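Long-range contacts in SIR4-interacting protein SIF2 (Saccharomyces cerevisiae, PDB 1R5M), which antagonizes telomeric silencing in yeast and serves as a WD-repeat subunit of the Set3C transcriptional corepressor complex: residues V43-I48 and L61-K66; L72-E77 and T89-L94; G209-W214 and I250-F255; L263-D268 and Q290-A295. One frame throughout, in Å; residues are numbered along the deposited sequence.

Contact 1 of 4, residues V43-I48 and L61-K66; sequences VKLDNI and LAYGEK
Ile48 lays its CG2 methyl obliquely against the Tyr63 ring, with CG2 3.4 Å from Tyr63 CD1, and the two side chains cross at about a right angle. Tyr63 carries its ring between its own backbone N and carbonyl carbon (chi1 62°), which tips it toward 43-48. Leu45 reaches the same ring obliquely and more loosely, CD2 lying 4.4 Å from Tyr63 CE2, while Leu45 CD1 meets Leu61 CD2 at 4.2 Å. Branched aliphatic residues suit this buried position, where they close round a ring whose hydroxyl still has to find polar partners. Those partners are waters. Tyr63 OH accepts from one that also takes the N-H of Asp46, and donates at 2.9 Å to the oxygen of a second. The second water spends its protons on Asp46 OD2 at 2.7 Å and Glu65 OE1 at 3.0 Å. Farther along, the extended chain of Lys66 crosses the Asn47 amide, CE 3.3 Å from Asn47 OD1, and carries NZ on to Ser414 O; Asn47 ND2 bonds Gln416 O. The segment 43-48 leads from the closing blade, where 37-44 pairs with 419-422, into the first blade. The bridging water probably eases the repulsion between the Asp46 and Glu65 carboxylates, and Arg71, salt-bridged to Glu65 OE2, would further offset that charge.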
loop_
_atom_site.group_PDB
_atom_site.type_symbol
_atom_site.label_atom_id
_atom_site.label_comp_id
_atom_site.label_asym_id
_atom_site.label_seq_id
_atom_site.Cartn_x
_atom_site.Cartn_y
_atom_site.Cartn_z
ATOM N N VAL A 43 15.224 7.754 -14.129
ATOM C CA VAL A 43 16.163 6.721 -13.695
ATOM C C VAL A 43 15.671 5.336 -14.095
ATOM O O VAL A 43 14.506 4.993 -13.894
ATOM C CB VAL A 43 16.383 6.730 -12.158
ATOM C CG1 VAL A 43 17.308 5.584 -11.760
ATOM C CG2 VAL A 43 16.989 8.057 -11.720
ATOM N N LYS A 44 16.561 4.552 -14.691
ATOM C CA LYS A 44 16.231 3.195 -15.089
ATOM C C LYS A 44 16.722 2.269 -13.982
ATOM O O LYS A 44 17.882 2.338 -13.576
ATOM C CB LYS A 44 16.919 2.837 -16.408
ATOM C CG LYS A 44 16.878 1.354 -16.738
ATOM C CD LYS A 44 17.536 1.055 -18.079
ATOM C CE LYS A 44 16.673 1.535 -19.232
ATOM N NZ LYS A 44 15.327 0.884 -19.220
ATOM N N LEU A 45 15.833 1.417 -13.483
ATOM C CA LEU A 45 16.191 0.476 -12.424
ATOM C C LEU A 45 16.287 -0.921 -13.008
ATOM O O LEU A 45 15.949 -1.140 -14.170
ATOM C CB LEU A 45 15.107 0.456 -11.345
ATOM C CG LEU A 45 14.728 1.778 -10.679
ATOM C CD1 LEU A 45 13.518 1.568 -9.783
ATOM C CD2 LEU A 45 15.912 2.301 -9.881
ATOM N N ASP A 46 16.770 -1.865 -12.209
ATOM C CA ASP A 46 16.793 -3.247 -12.652
ATOM C C ASP A 46 15.339 -3.633 -12.421
ATOM O O ASP A 46 14.545 -2.801 -11.968
ATOM C CB ASP A 46 17.687 -4.114 -11.759
ATOM C CG ASP A 46 19.160 -3.836 -11.960
ATOM O OD1 ASP A 46 19.567 -3.646 -13.123
ATOM O OD2 ASP A 46 19.906 -3.821 -10.958
ATOM N N ASN A 47 14.973 -4.869 -12.726
ATOM C CA ASN A 47 13.599 -5.280 -12.480
ATOM C C ASN A 47 13.338 -5.212 -10.985
ATOM O O ASN A 47 14.197 -5.573 -10.181
ATOM C CB ASN A 47 13.354 -6.708 -12.965
ATOM C CG ASN A 47 12.062 -7.293 -12.418
ATOM O OD1 ASN A 47 12.062 -7.983 -11.395
ATOM N ND2 ASN A 47 10.948 -7.004 -13.087
ATOM N N ILE A 48 12.159 -4.732 -10.614
ATOM C CA ILE A 48 11.790 -4.665 -9.206
ATOM C C ILE A 48 10.396 -5.249 -9.048
ATOM O O ILE A 48 9.577 -5.187 -9.963
ATOM C CB ILE A 48 11.802 -3.216 -8.650
ATOM C CG1 ILE A 48 10.794 -2.343 -9.399
ATOM C CG2 ILE A 48 13.211 -2.638 -8.743
ATOM C CD1 ILE A 48 10.543 -1.007 -8.721
ATOM N N LEU A 61 14.886 5.491 -1.848
ATOM C CA LEU A 61 13.943 4.488 -2.320
ATOM C C LEU A 61 14.370 3.088 -1.888
ATOM O O LEU A 61 15.553 2.746 -1.929
ATOM C CB LEU A 61 13.864 4.532 -3.855
ATOM C CG LEU A 61 13.036 3.464 -4.578
ATOM C CD1 LEU A 61 11.568 3.625 -4.219
ATOM C CD2 LEU A 61 13.224 3.594 -6.091
ATOM N N ALA A 62 13.404 2.287 -1.457
ATOM C CA ALA A 62 13.674 0.905 -1.084
ATOM C C ALA A 62 12.929 0.059 -2.106
ATOM O O ALA A 62 11.761 0.317 -2.388
ATOM C CB ALA A 62 13.145 0.608 0.312
ATOM N N TYR A 63 13.591 -0.933 -2.686
ATOM C CA TYR A 63 12.890 -1.770 -3.645
ATOM C C TYR A 63 13.237 -3.239 -3.491
ATOM O O TYR A 63 14.363 -3.598 -3.149
ATOM C CB TYR A 63 13.139 -1.283 -5.083
ATOM C CG TYR A 63 14.570 -1.309 -5.572
ATOM C CD1 TYR A 63 15.179 -2.508 -5.937
ATOM C CD2 TYR A 63 15.293 -0.127 -5.733
ATOM C CE1 TYR A 63 16.468 -2.531 -6.461
ATOM C CE2 TYR A 63 16.588 -0.140 -6.257
ATOM C CZ TYR A 63 17.163 -1.349 -6.621
ATOM O OH TYR A 63 18.426 -1.373 -7.169
ATOM N N GLY A 64 12.242 -4.087 -3.713
ATOM C CA GLY A 64 12.456 -5.517 -3.594
ATOM C C GLY A 64 12.735 -6.154 -4.936
ATOM O O GLY A 64 12.194 -5.726 -5.958
ATOM N N GLU A 65 13.577 -7.180 -4.939
ATOM C CA GLU A 65 13.919 -7.868 -6.175
ATOM C C GLU A 65 13.570 -9.342 -6.060
ATOM O O GLU A 65 13.220 -9.828 -4.985
ATOM C CB GLU A 65 15.402 -7.678 -6.492
ATOM C CG GLU A 65 15.792 -6.211 -6.626
ATOM C CD GLU A 65 17.283 -6.010 -6.791
ATOM O OE1 GLU A 65 17.822 -6.381 -7.852
ATOM O OE2 GLU A 65 17.913 -5.485 -5.850
ATOM N N LYS A 66 13.669 -10.058 -7.171
ATOM C CA LYS A 66 13.308 -11.465 -7.178
ATOM C C LYS A 66 14.312 -12.431 -6.561
ATOM O O LYS A 66 13.916 -13.486 -6.068
ATOM C CB LYS A 66 12.976 -11.890 -8.612
ATOM C CG LYS A 66 11.793 -11.117 -9.191
ATOM C CD LYS A 66 11.460 -11.517 -10.624
ATOM C CE LYS A 66 10.253 -10.729 -11.132
ATOM N NZ LYS A 66 9.945 -11.007 -12.567
HETATM O O HOH W 1 18.292 -0.619 -9.945
HETATM O O HOH W 2 19.358 -3.880 -8.325
HETATM O O HOH W 3 14.188 -8.826 -9.820
HETATM O O HOH W 4 16.377 -7.064 -10.135
#

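Contact 2 of 4, residues L72-E77 and T89-L94; sequences LARIVE and TIIAEL
The guanidinium of Arg74 has Ile91 on one face, the CD1 methyl standing 4.2 Å above the plane and over its centre. A bend at chi3 (43°) folds the arginine back over that methyl, so an exposed, charged side chain can still shelter an isoleucine with its aliphatic stem: Arg74 CB is 3.9 Å from Ile91 CD1. The backbones beneath are antiparallel. Arg74 and Thr89 form a hydrogen-bonded pair, with Arg74 N 2.8 Å from Thr89 O. Between Ala73, paired with Ile90, and Leu72 the register slips by one residue. Leu72 O receives Ile91 N at 2.7 Å and, weakly, Ala92 N at 3.3 Å, while Leu72 N returns a nearly straight bond to Ala92 O. On the Leu72 side of the sheet, Leu72 CG packs on Leu94 CD1 at 3.8 Å, the two side chains crossing at about a right angle; on the other side Ala73 CB meets Ile90 CD1 at 4.0 Å. With an alanine in place of Leu72, the isobutyl group that packs on Leu94 and Ala62 would be gone, which would probably open a gap there and leave Leu94 free to turn. Apolar Leu72 and Leu94 suit the buried end of the pair, Arg74 the exposed one. Ile91 and Ala92 both facing Leu72 make a classic beta bulge, set here between the third and outermost strands of a four-stranded WD40 propeller blade.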
loop_
_atom_site.group_PDB
_atom_site.type_symbol
_atom_site.label_atom_id
_atom_site.label_comp_id
_atom_site.label_asym_id
_atom_site.label_seq_id
_atom_site.Cartn_x
_atom_site.Cartn_y
_atom_site.Cartn_z
ATOM N N LEU A 72 18.448 -0.519 -0.980
ATOM C CA LEU A 72 18.141 0.840 -0.580
ATOM C C LEU A 72 18.963 1.668 -1.556
ATOM O O LEU A 72 20.141 1.388 -1.773
ATOM C CB LEU A 72 18.584 1.104 0.863
ATOM C CG LEU A 72 17.862 0.283 1.937
ATOM C CD1 LEU A 72 18.345 0.716 3.315
ATOM C CD2 LEU A 72 16.353 0.485 1.818
ATOM N N ALA A 73 18.337 2.663 -2.170
ATOM C CA ALA A 73 19.037 3.495 -3.133
ATOM C C ALA A 73 18.708 4.961 -2.956
ATOM O O ALA A 73 17.661 5.325 -2.421
ATOM C CB ALA A 73 18.688 3.058 -4.549
ATOM N N ARG A 74 19.624 5.802 -3.412
ATOM C CA ARG A 74 19.436 7.233 -3.336
ATOM C C ARG A 74 19.417 7.769 -4.759
ATOM O O ARG A 74 20.216 7.356 -5.602
ATOM C CB ARG A 74 20.570 7.864 -2.532
ATOM C CG ARG A 74 20.457 9.362 -2.330
ATOM C CD ARG A 74 21.185 9.754 -1.057
ATOM N NE ARG A 74 22.464 9.063 -0.946
ATOM C CZ ARG A 74 23.042 8.742 0.207
ATOM N NH1 ARG A 74 22.452 9.050 1.355
ATOM N NH2 ARG A 74 24.206 8.108 0.214
ATOM N N ILE A 75 18.477 8.664 -5.028
ATOM C CA ILE A 75 18.358 9.273 -6.344
ATOM C C ILE A 75 18.482 10.780 -6.184
ATOM O O ILE A 75 17.621 11.421 -5.579
ATOM C CB ILE A 75 17.001 8.941 -6.997
ATOM C CG1 ILE A 75 16.929 7.441 -7.300
ATOM C CG2 ILE A 75 16.819 9.763 -8.271
ATOM C CD1 ILE A 75 15.604 6.990 -7.869
ATOM N N VAL A 76 19.561 11.342 -6.718
ATOM C CA VAL A 76 19.793 12.777 -6.625
ATOM C C VAL A 76 20.174 13.351 -7.983
ATOM O O VAL A 76 20.798 12.675 -8.799
ATOM C CB VAL A 76 20.921 13.099 -5.618
ATOM C CG1 VAL A 76 20.519 12.646 -4.221
ATOM C CG2 VAL A 76 22.210 12.418 -6.047
ATOM N N GLU A 77 19.788 14.599 -8.220
ATOM C CA GLU A 77 20.097 15.258 -9.481
ATOM C C GLU A 77 21.380 16.071 -9.352
ATOM O O GLU A 77 21.651 16.657 -8.303
ATOM C CB GLU A 77 18.941 16.170 -9.896
ATOM C CG GLU A 77 18.594 17.240 -8.876
ATOM C CD GLU A 77 17.411 18.084 -9.302
ATOM O OE1 GLU A 77 17.490 18.720 -10.374
ATOM O OE2 GLU A 77 16.401 18.111 -8.566
ATOM N N THR A 89 22.427 5.793 -6.774
ATOM C CA THR A 89 23.488 5.208 -5.966
ATOM C C THR A 89 22.895 4.210 -4.980
ATOM O O THR A 89 21.952 4.530 -4.259
ATOM C CB THR A 89 24.250 6.290 -5.173
ATOM O OG1 THR A 89 24.839 7.226 -6.085
ATOM C CG2 THR A 89 25.346 5.658 -4.326
ATOM N N ILE A 90 23.441 2.997 -4.957
ATOM C CA ILE A 90 22.954 1.968 -4.044
ATOM C C ILE A 90 23.538 2.190 -2.653
ATOM O O ILE A 90 24.757 2.228 -2.476
ATOM C CB ILE A 90 23.335 0.552 -4.530
ATOM C CG1 ILE A 90 22.802 0.325 -5.945
ATOM C CG2 ILE A 90 22.770 -0.497 -3.578
ATOM C CD1 ILE A 90 21.295 0.463 -6.075
ATOM N N ILE A 91 22.654 2.341 -1.673
ATOM C CA ILE A 91 23.046 2.571 -0.287
ATOM C C ILE A 91 23.387 1.265 0.420
ATOM O O ILE A 91 24.337 1.201 1.206
ATOM C CB ILE A 91 21.911 3.278 0.494
ATOM C CG1 ILE A 91 21.682 4.679 -0.080
ATOM C CG2 ILE A 91 22.256 3.354 1.975
ATOM C CD1 ILE A 91 20.478 5.396 0.499
ATOM N N ALA A 92 22.614 0.222 0.140
ATOM C CA ALA A 92 22.844 -1.067 0.772
ATOM C C ALA A 92 22.016 -2.188 0.170
ATOM O O ALA A 92 20.989 -1.953 -0.470
ATOM C CB ALA A 92 22.546 -0.964 2.266
ATOM N N GLU A 93 22.485 -3.412 0.382
ATOM C CA GLU A 93 21.796 -4.603 -0.077
ATOM C C GLU A 93 21.173 -5.228 1.171
ATOM O O GLU A 93 21.843 -5.384 2.196
ATOM C CB GLU A 93 22.782 -5.587 -0.718
ATOM C CG GLU A 93 23.518 -5.025 -1.924
ATOM C CD GLU A 93 24.495 -6.015 -2.538
ATOM O OE1 GLU A 93 25.210 -5.630 -3.487
ATOM O OE2 GLU A 93 24.548 -7.175 -2.078
ATOM N N LEU A 94 19.889 -5.558 1.085
ATOM C CA LEU A 94 19.162 -6.167 2.194
ATOM C C LEU A 94 18.835 -7.582 1.732
ATOM O O LEU A 94 17.762 -7.843 1.186
ATOM C CB LEU A 94 17.879 -5.379 2.470
ATOM C CG LEU A 94 18.012 -3.849 2.505
ATOM C CD1 LEU A 94 16.653 -3.247 2.827
ATOM C CD2 LEU A 94 19.051 -3.413 3.541
HETATM O O HOH W 5 22.909 9.197 -5.944
#

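Contact 3 of 4, residues G209-W214 and I250-F255; sequences GVDVEW and ISVLEF
Neighbouring propeller blades meet here along their innermost strands: 209-214 enters the strand of WD 4 and runs at 15° to 250-255 of WD 5, with Asp211 and Glu213 reaching across to Leu253 and Phe255. Beyond a single backbone bridge at Gly209 and Ile250, the N-H groups of Leu253 and Phe255 are met by these acidic side chains instead of backbone carbonyls. Asp211, its CG trans to the amide nitrogen (chi1 -151°), brings OD2 2.9 Å from Leu253 N, which meets it from well above the carboxylate plane. Two waters also donate to this OD2, at 2.6 and 3.0 Å; the nearer one is shared with Glu254 OE2. Glu213, longer by one methylene, bends at chi2 to place OE2 2.7 Å from Phe255 N, an almost straight bond (176°) into its anti lone pair. Its CB rests 3.7 Å from Leu253 CB. The second oxygens, Asp211 OD1 and Glu213 OE1, both salt-bridge to Lys156. A leucine in place of Asp211 would probably leave Leu253 N without its acceptor and Lys156 short of one counter-charge. With Glu254 also close by, three acids crowd together, and Lys156 and the bridging waters are likely to be what makes that tolerable.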
loop_
_atom_site.group_PDB
_atom_site.type_symbol
_atom_site.label_atom_id
_atom_site.label_comp_id
_atom_site.label_asym_id
_atom_site.label_seq_id
_atom_site.Cartn_x
_atom_site.Cartn_y
_atom_site.Cartn_z
ATOM N N GLY A 209 -8.439 -11.731 3.113
ATOM C CA GLY A 209 -8.075 -10.371 2.769
ATOM C C GLY A 209 -6.567 -10.225 2.695
ATOM O O GLY A 209 -5.833 -11.170 2.994
ATOM N N VAL A 210 -6.100 -9.037 2.325
ATOM C CA VAL A 210 -4.671 -8.803 2.170
ATOM C C VAL A 210 -4.141 -7.534 2.832
ATOM O O VAL A 210 -3.116 -6.996 2.413
ATOM C CB VAL A 210 -4.302 -8.759 0.674
ATOM C CG1 VAL A 210 -4.563 -10.117 0.030
ATOM C CG2 VAL A 210 -5.122 -7.683 -0.033
ATOM N N ASP A 211 -4.831 -7.047 3.855
ATOM C CA ASP A 211 -4.373 -5.843 4.541
ATOM C C ASP A 211 -4.705 -5.927 6.028
ATOM O O ASP A 211 -5.579 -6.691 6.436
ATOM C CB ASP A 211 -5.042 -4.601 3.930
ATOM C CG ASP A 211 -4.182 -3.346 4.035
ATOM O OD1 ASP A 211 -3.065 -3.424 4.591
ATOM O OD2 ASP A 211 -4.625 -2.280 3.547
ATOM N N VAL A 212 -3.972 -5.153 6.826
ATOM C CA VAL A 212 -4.174 -5.050 8.271
ATOM C C VAL A 212 -3.928 -3.573 8.581
ATOM O O VAL A 212 -3.418 -2.844 7.733
ATOM C CB VAL A 212 -3.172 -5.916 9.073
ATOM C CG1 VAL A 212 -3.371 -7.393 8.743
ATOM C CG2 VAL A 212 -1.749 -5.482 8.775
ATOM N N GLU A 213 -4.269 -3.117 9.782
ATOM C CA GLU A 213 -4.080 -1.703 10.086
ATOM C C GLU A 213 -4.141 -1.384 11.574
ATOM O O GLU A 213 -4.889 -2.011 12.319
ATOM C CB GLU A 213 -5.151 -0.879 9.345
ATOM C CG GLU A 213 -5.121 0.624 9.614
ATOM C CD GLU A 213 -3.948 1.325 8.948
ATOM O OE1 GLU A 213 -2.877 0.694 8.813
ATOM O OE2 GLU A 213 -4.087 2.507 8.570
ATOM N N TRP A 214 -3.340 -0.413 12.003
ATOM C CA TRP A 214 -3.348 0.018 13.398
ATOM C C TRP A 214 -4.414 1.100 13.518
ATOM O O TRP A 214 -4.521 1.963 12.647
ATOM C CB TRP A 214 -1.995 0.615 13.806
ATOM C CG TRP A 214 -0.909 -0.393 13.980
ATOM C CD1 TRP A 214 -0.049 -0.847 13.024
ATOM C CD2 TRP A 214 -0.588 -1.102 15.181
ATOM N NE1 TRP A 214 0.790 -1.799 13.556
ATOM C CE2 TRP A 214 0.479 -1.974 14.880
ATOM C CE3 TRP A 214 -1.101 -1.084 16.487
ATOM C CZ2 TRP A 214 1.047 -2.826 15.838
ATOM C CZ3 TRP A 214 -0.536 -1.931 17.442
ATOM C CH2 TRP A 214 0.527 -2.791 17.109
ATOM N N ILE A 250 -11.255 -8.683 2.524
ATOM C CA ILE A 250 -10.871 -7.301 2.787
ATOM C C ILE A 250 -9.577 -6.977 2.044
ATOM O O ILE A 250 -8.531 -7.565 2.314
ATOM C CB ILE A 250 -10.678 -7.076 4.303
ATOM C CG1 ILE A 250 -11.950 -7.481 5.057
ATOM C CG2 ILE A 250 -10.337 -5.622 4.575
ATOM C CD1 ILE A 250 -13.203 -6.724 4.627
ATOM N N SER A 251 -9.657 -6.030 1.115
ATOM C CA SER A 251 -8.509 -5.649 0.297
ATOM C C SER A 251 -7.746 -4.429 0.800
ATOM O O SER A 251 -6.569 -4.255 0.479
ATOM C CB SER A 251 -8.973 -5.389 -1.138
ATOM O OG SER A 251 -9.965 -4.374 -1.168
ATOM N N VAL A 252 -8.411 -3.589 1.585
ATOM C CA VAL A 252 -7.785 -2.373 2.090
ATOM C C VAL A 252 -8.273 -2.005 3.483
ATOM O O VAL A 252 -9.460 -2.105 3.776
ATOM C CB VAL A 252 -8.110 -1.152 1.185
ATOM C CG1 VAL A 252 -7.378 0.088 1.692
ATOM C CG2 VAL A 252 -7.746 -1.452 -0.266
ATOM N N LEU A 253 -7.343 -1.573 4.328
ATOM C CA LEU A 253 -7.659 -1.105 5.675
ATOM C C LEU A 253 -6.752 0.101 5.910
ATOM O O LEU A 253 -5.529 -0.033 5.977
ATOM C CB LEU A 253 -7.404 -2.194 6.723
ATOM C CG LEU A 253 -8.438 -3.326 6.727
ATOM C CD1 LEU A 253 -7.963 -4.441 7.632
ATOM C CD2 LEU A 253 -9.794 -2.798 7.196
ATOM N N GLU A 254 -7.368 1.276 6.004
ATOM C CA GLU A 254 -6.649 2.531 6.206
ATOM C C GLU A 254 -7.302 3.377 7.288
ATOM O O GLU A 254 -8.452 3.809 7.151
ATOM C CB GLU A 254 -6.616 3.339 4.905
ATOM C CG GLU A 254 -5.766 2.739 3.793
ATOM C CD GLU A 254 -4.276 2.863 4.060
ATOM O OE1 GLU A 254 -3.899 3.534 5.044
ATOM O OE2 GLU A 254 -3.487 2.294 3.280
ATOM N N PHE A 255 -6.564 3.620 8.365
ATOM C CA PHE A 255 -7.077 4.419 9.466
ATOM C C PHE A 255 -6.605 5.864 9.353
ATOM O O PHE A 255 -5.438 6.125 9.055
ATOM C CB PHE A 255 -6.609 3.836 10.805
ATOM C CG PHE A 255 -7.175 4.540 12.006
ATOM C CD1 PHE A 255 -8.524 4.417 12.331
ATOM C CD2 PHE A 255 -6.360 5.324 12.815
ATOM C CE1 PHE A 255 -9.053 5.065 13.450
ATOM C CE2 PHE A 255 -6.878 5.975 13.934
ATOM C CZ PHE A 255 -8.225 5.844 14.251
HETATM O O HOH W 6 -2.963 -0.257 3.290
HETATM O O HOH W 7 -4.390 -2.617 0.582
HETATM O O HOH W 8 -1.990 2.168 6.434
#

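Contact 4 of 4, residues L263-D268 and Q290-A295; sequences LSASDD and QSIVSA
Ile292 leaves its strand with CB 4.1 Å from Ala265 CB and 4.0 Å from Ser266 O. Its CG2 branch, trans to the backbone N, then presses on Ala265 CB at 3.7 Å. CG1 takes the other branch, anti to the carbonyl carbon (chi1 -68°), and leads on to CD1, leaving the close contact with Ala265 to CB and CG2; the side chain also rests on Leu271 of strand 271-274, next to 261-266 in the WD 5 blade. Beside it Ala295 CB faces Ala265 CB at 4.2 Å and takes the CD2 methyl of Leu263 at 4.0 Å. The strands 263-266 and 292-295 run antiparallel at 164° but belong to different sheets, their axes approaching to 6.7 Å; the small alanines allow the strands to come this close, and Leu263 and Ile292 fill the space round them. At the loop end a water joins Ser291 OG, 2.7 Å away, to Asp267 O, which it reaches as donor at 3.0 Å. The contact lays the second strand of the WD 5 blade against the innermost strand of WD 6. Other residues of 263-268 serve their own blade: Asp268 bonds His246, His246 bonds Ser264, and Ser264 bonds Trp274, the Asp-His-Ser-Trp tetrad characteristic of WD40 repeats.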
loop_
_atom_site.group_PDB
_atom_site.type_symbol
_atom_site.label_atom_id
_atom_site.label_comp_id
_atom_site.label_asym_id
_atom_site.label_seq_id
_atom_site.Cartn_x
_atom_site.Cartn_y
_atom_site.Cartn_z
ATOM N N LEU A 263 -11.156 3.244 7.082
ATOM C CA LEU A 263 -11.648 3.044 5.726
ATOM C C LEU A 263 -11.328 1.603 5.354
ATOM O O LEU A 263 -10.202 1.145 5.554
ATOM C CB LEU A 263 -10.932 3.984 4.746
ATOM C CG LEU A 263 -10.972 3.579 3.266
ATOM C CD1 LEU A 263 -12.386 3.717 2.714
ATOM C CD2 LEU A 263 -10.015 4.463 2.480
ATOM N N SER A 264 -12.317 0.874 4.846
ATOM C CA SER A 264 -12.078 -0.497 4.413
ATOM C C SER A 264 -12.598 -0.666 2.989
ATOM O O SER A 264 -13.528 0.024 2.573
ATOM C CB SER A 264 -12.775 -1.499 5.347
ATOM O OG SER A 264 -14.184 -1.335 5.332
ATOM N N ALA A 265 -11.959 -1.552 2.233
ATOM C CA ALA A 265 -12.388 -1.845 0.867
ATOM C C ALA A 265 -12.468 -3.358 0.788
ATOM O O ALA A 265 -11.741 -4.064 1.495
ATOM C CB ALA A 265 -11.389 -1.312 -0.148
ATOM N N SER A 266 -13.341 -3.863 -0.074
ATOM C CA SER A 266 -13.522 -5.302 -0.183
ATOM C C SER A 266 -13.706 -5.794 -1.610
ATOM O O SER A 266 -13.984 -5.014 -2.524
ATOM C CB SER A 266 -14.738 -5.709 0.654
ATOM O OG SER A 266 -15.125 -7.049 0.406
ATOM N N ASP A 267 -13.536 -7.100 -1.790
ATOM C CA ASP A 267 -13.729 -7.717 -3.092
ATOM C C ASP A 267 -15.205 -7.571 -3.442
ATOM O O ASP A 267 -15.585 -7.714 -4.607
ATOM C CB ASP A 267 -13.379 -9.208 -3.055
ATOM C CG ASP A 267 -11.885 -9.467 -3.035
ATOM O OD1 ASP A 267 -11.098 -8.500 -3.040
ATOM O OD2 ASP A 267 -11.500 -10.655 -3.017
ATOM N N ASP A 268 -16.034 -7.283 -2.438
ATOM C CA ASP A 268 -17.468 -7.131 -2.668
ATOM C C ASP A 268 -17.819 -5.858 -3.427
ATOM O O ASP A 268 -18.995 -5.571 -3.658
ATOM C CB ASP A 268 -18.276 -7.231 -1.352
ATOM C CG ASP A 268 -18.097 -6.029 -0.419
ATOM O OD1 ASP A 268 -17.551 -4.986 -0.832
ATOM O OD2 ASP A 268 -18.540 -6.138 0.746
ATOM N N GLN A 290 -16.552 -4.141 -9.848
ATOM C CA GLN A 290 -15.605 -5.228 -9.642
ATOM C C GLN A 290 -14.798 -4.938 -8.383
ATOM O O GLN A 290 -14.939 -3.876 -7.779
ATOM C CB GLN A 290 -14.673 -5.373 -10.848
ATOM C CG GLN A 290 -15.407 -5.545 -12.172
ATOM C CD GLN A 290 -14.484 -5.921 -13.316
ATOM O OE1 GLN A 290 -14.830 -5.758 -14.486
ATOM N NE2 GLN A 290 -13.307 -6.442 -12.984
ATOM N N SER A 291 -13.955 -5.889 -7.995
ATOM C CA SER A 291 -13.133 -5.756 -6.800
ATOM C C SER A 291 -12.353 -4.451 -6.735
ATOM O O SER A 291 -11.833 -3.969 -7.743
ATOM C CB SER A 291 -12.153 -6.927 -6.710
ATOM O OG SER A 291 -12.844 -8.160 -6.648
ATOM N N ILE A 292 -12.279 -3.884 -5.537
ATOM C CA ILE A 292 -11.536 -2.653 -5.319
ATOM C C ILE A 292 -10.105 -3.055 -4.978
ATOM O O ILE A 292 -9.870 -3.802 -4.026
ATOM C CB ILE A 292 -12.159 -1.837 -4.168
ATOM C CG1 ILE A 292 -13.536 -1.323 -4.605
ATOM C CG2 ILE A 292 -11.245 -0.680 -3.789
ATOM C CD1 ILE A 292 -14.306 -0.591 -3.530
ATOM N N VAL A 293 -9.147 -2.560 -5.755
ATOM C CA VAL A 293 -7.750 -2.914 -5.543
ATOM C C VAL A 293 -6.992 -1.999 -4.591
ATOM O O VAL A 293 -6.066 -2.443 -3.912
ATOM C CB VAL A 293 -6.992 -2.990 -6.890
ATOM C CG1 VAL A 293 -7.644 -4.037 -7.785
ATOM C CG2 VAL A 293 -6.992 -1.635 -7.576
ATOM N N SER A 294 -7.383 -0.729 -4.533
ATOM C CA SER A 294 -6.722 0.227 -3.649
ATOM C C SER A 294 -7.703 1.316 -3.236
ATOM O O SER A 294 -8.647 1.615 -3.964
ATOM C CB SER A 294 -5.533 0.897 -4.351
ATOM O OG SER A 294 -4.642 -0.048 -4.921
ATOM N N ALA A 295 -7.473 1.903 -2.065
ATOM C CA ALA A 295 -8.305 2.992 -1.565
ATOM C C ALA A 295 -7.499 3.795 -0.555
ATOM O O ALA A 295 -6.681 3.241 0.183
ATOM C CB ALA A 295 -9.574 2.448 -0.916
HETATM O O HOH W 9 -14.961 -9.768 -6.650
#

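The four contacts sample two regions of one eight-repeat propeller. Contacts 1 and 2 share the first blade, whose adjacent strands 60-65 and 69-77 they hold; their centres lie about 10 Å apart. Contacts 3 and 4 share the WD 5 blade in the same way and join it to its neighbours on either side. Contacts 1 and 4 are buried, 2 and 3 partly buried. Contact 2 is the most peripheral, its centre about 21 Å from that of the chain, and is built by backbone hydrogen bonding within one sheet, interrupted by a bulge. Contact 3, nearest the centre without being the most buried, relies on carboxylates and water, contact 4 on buried methyl groups, and contact 1 on both apolar packing and bridging water.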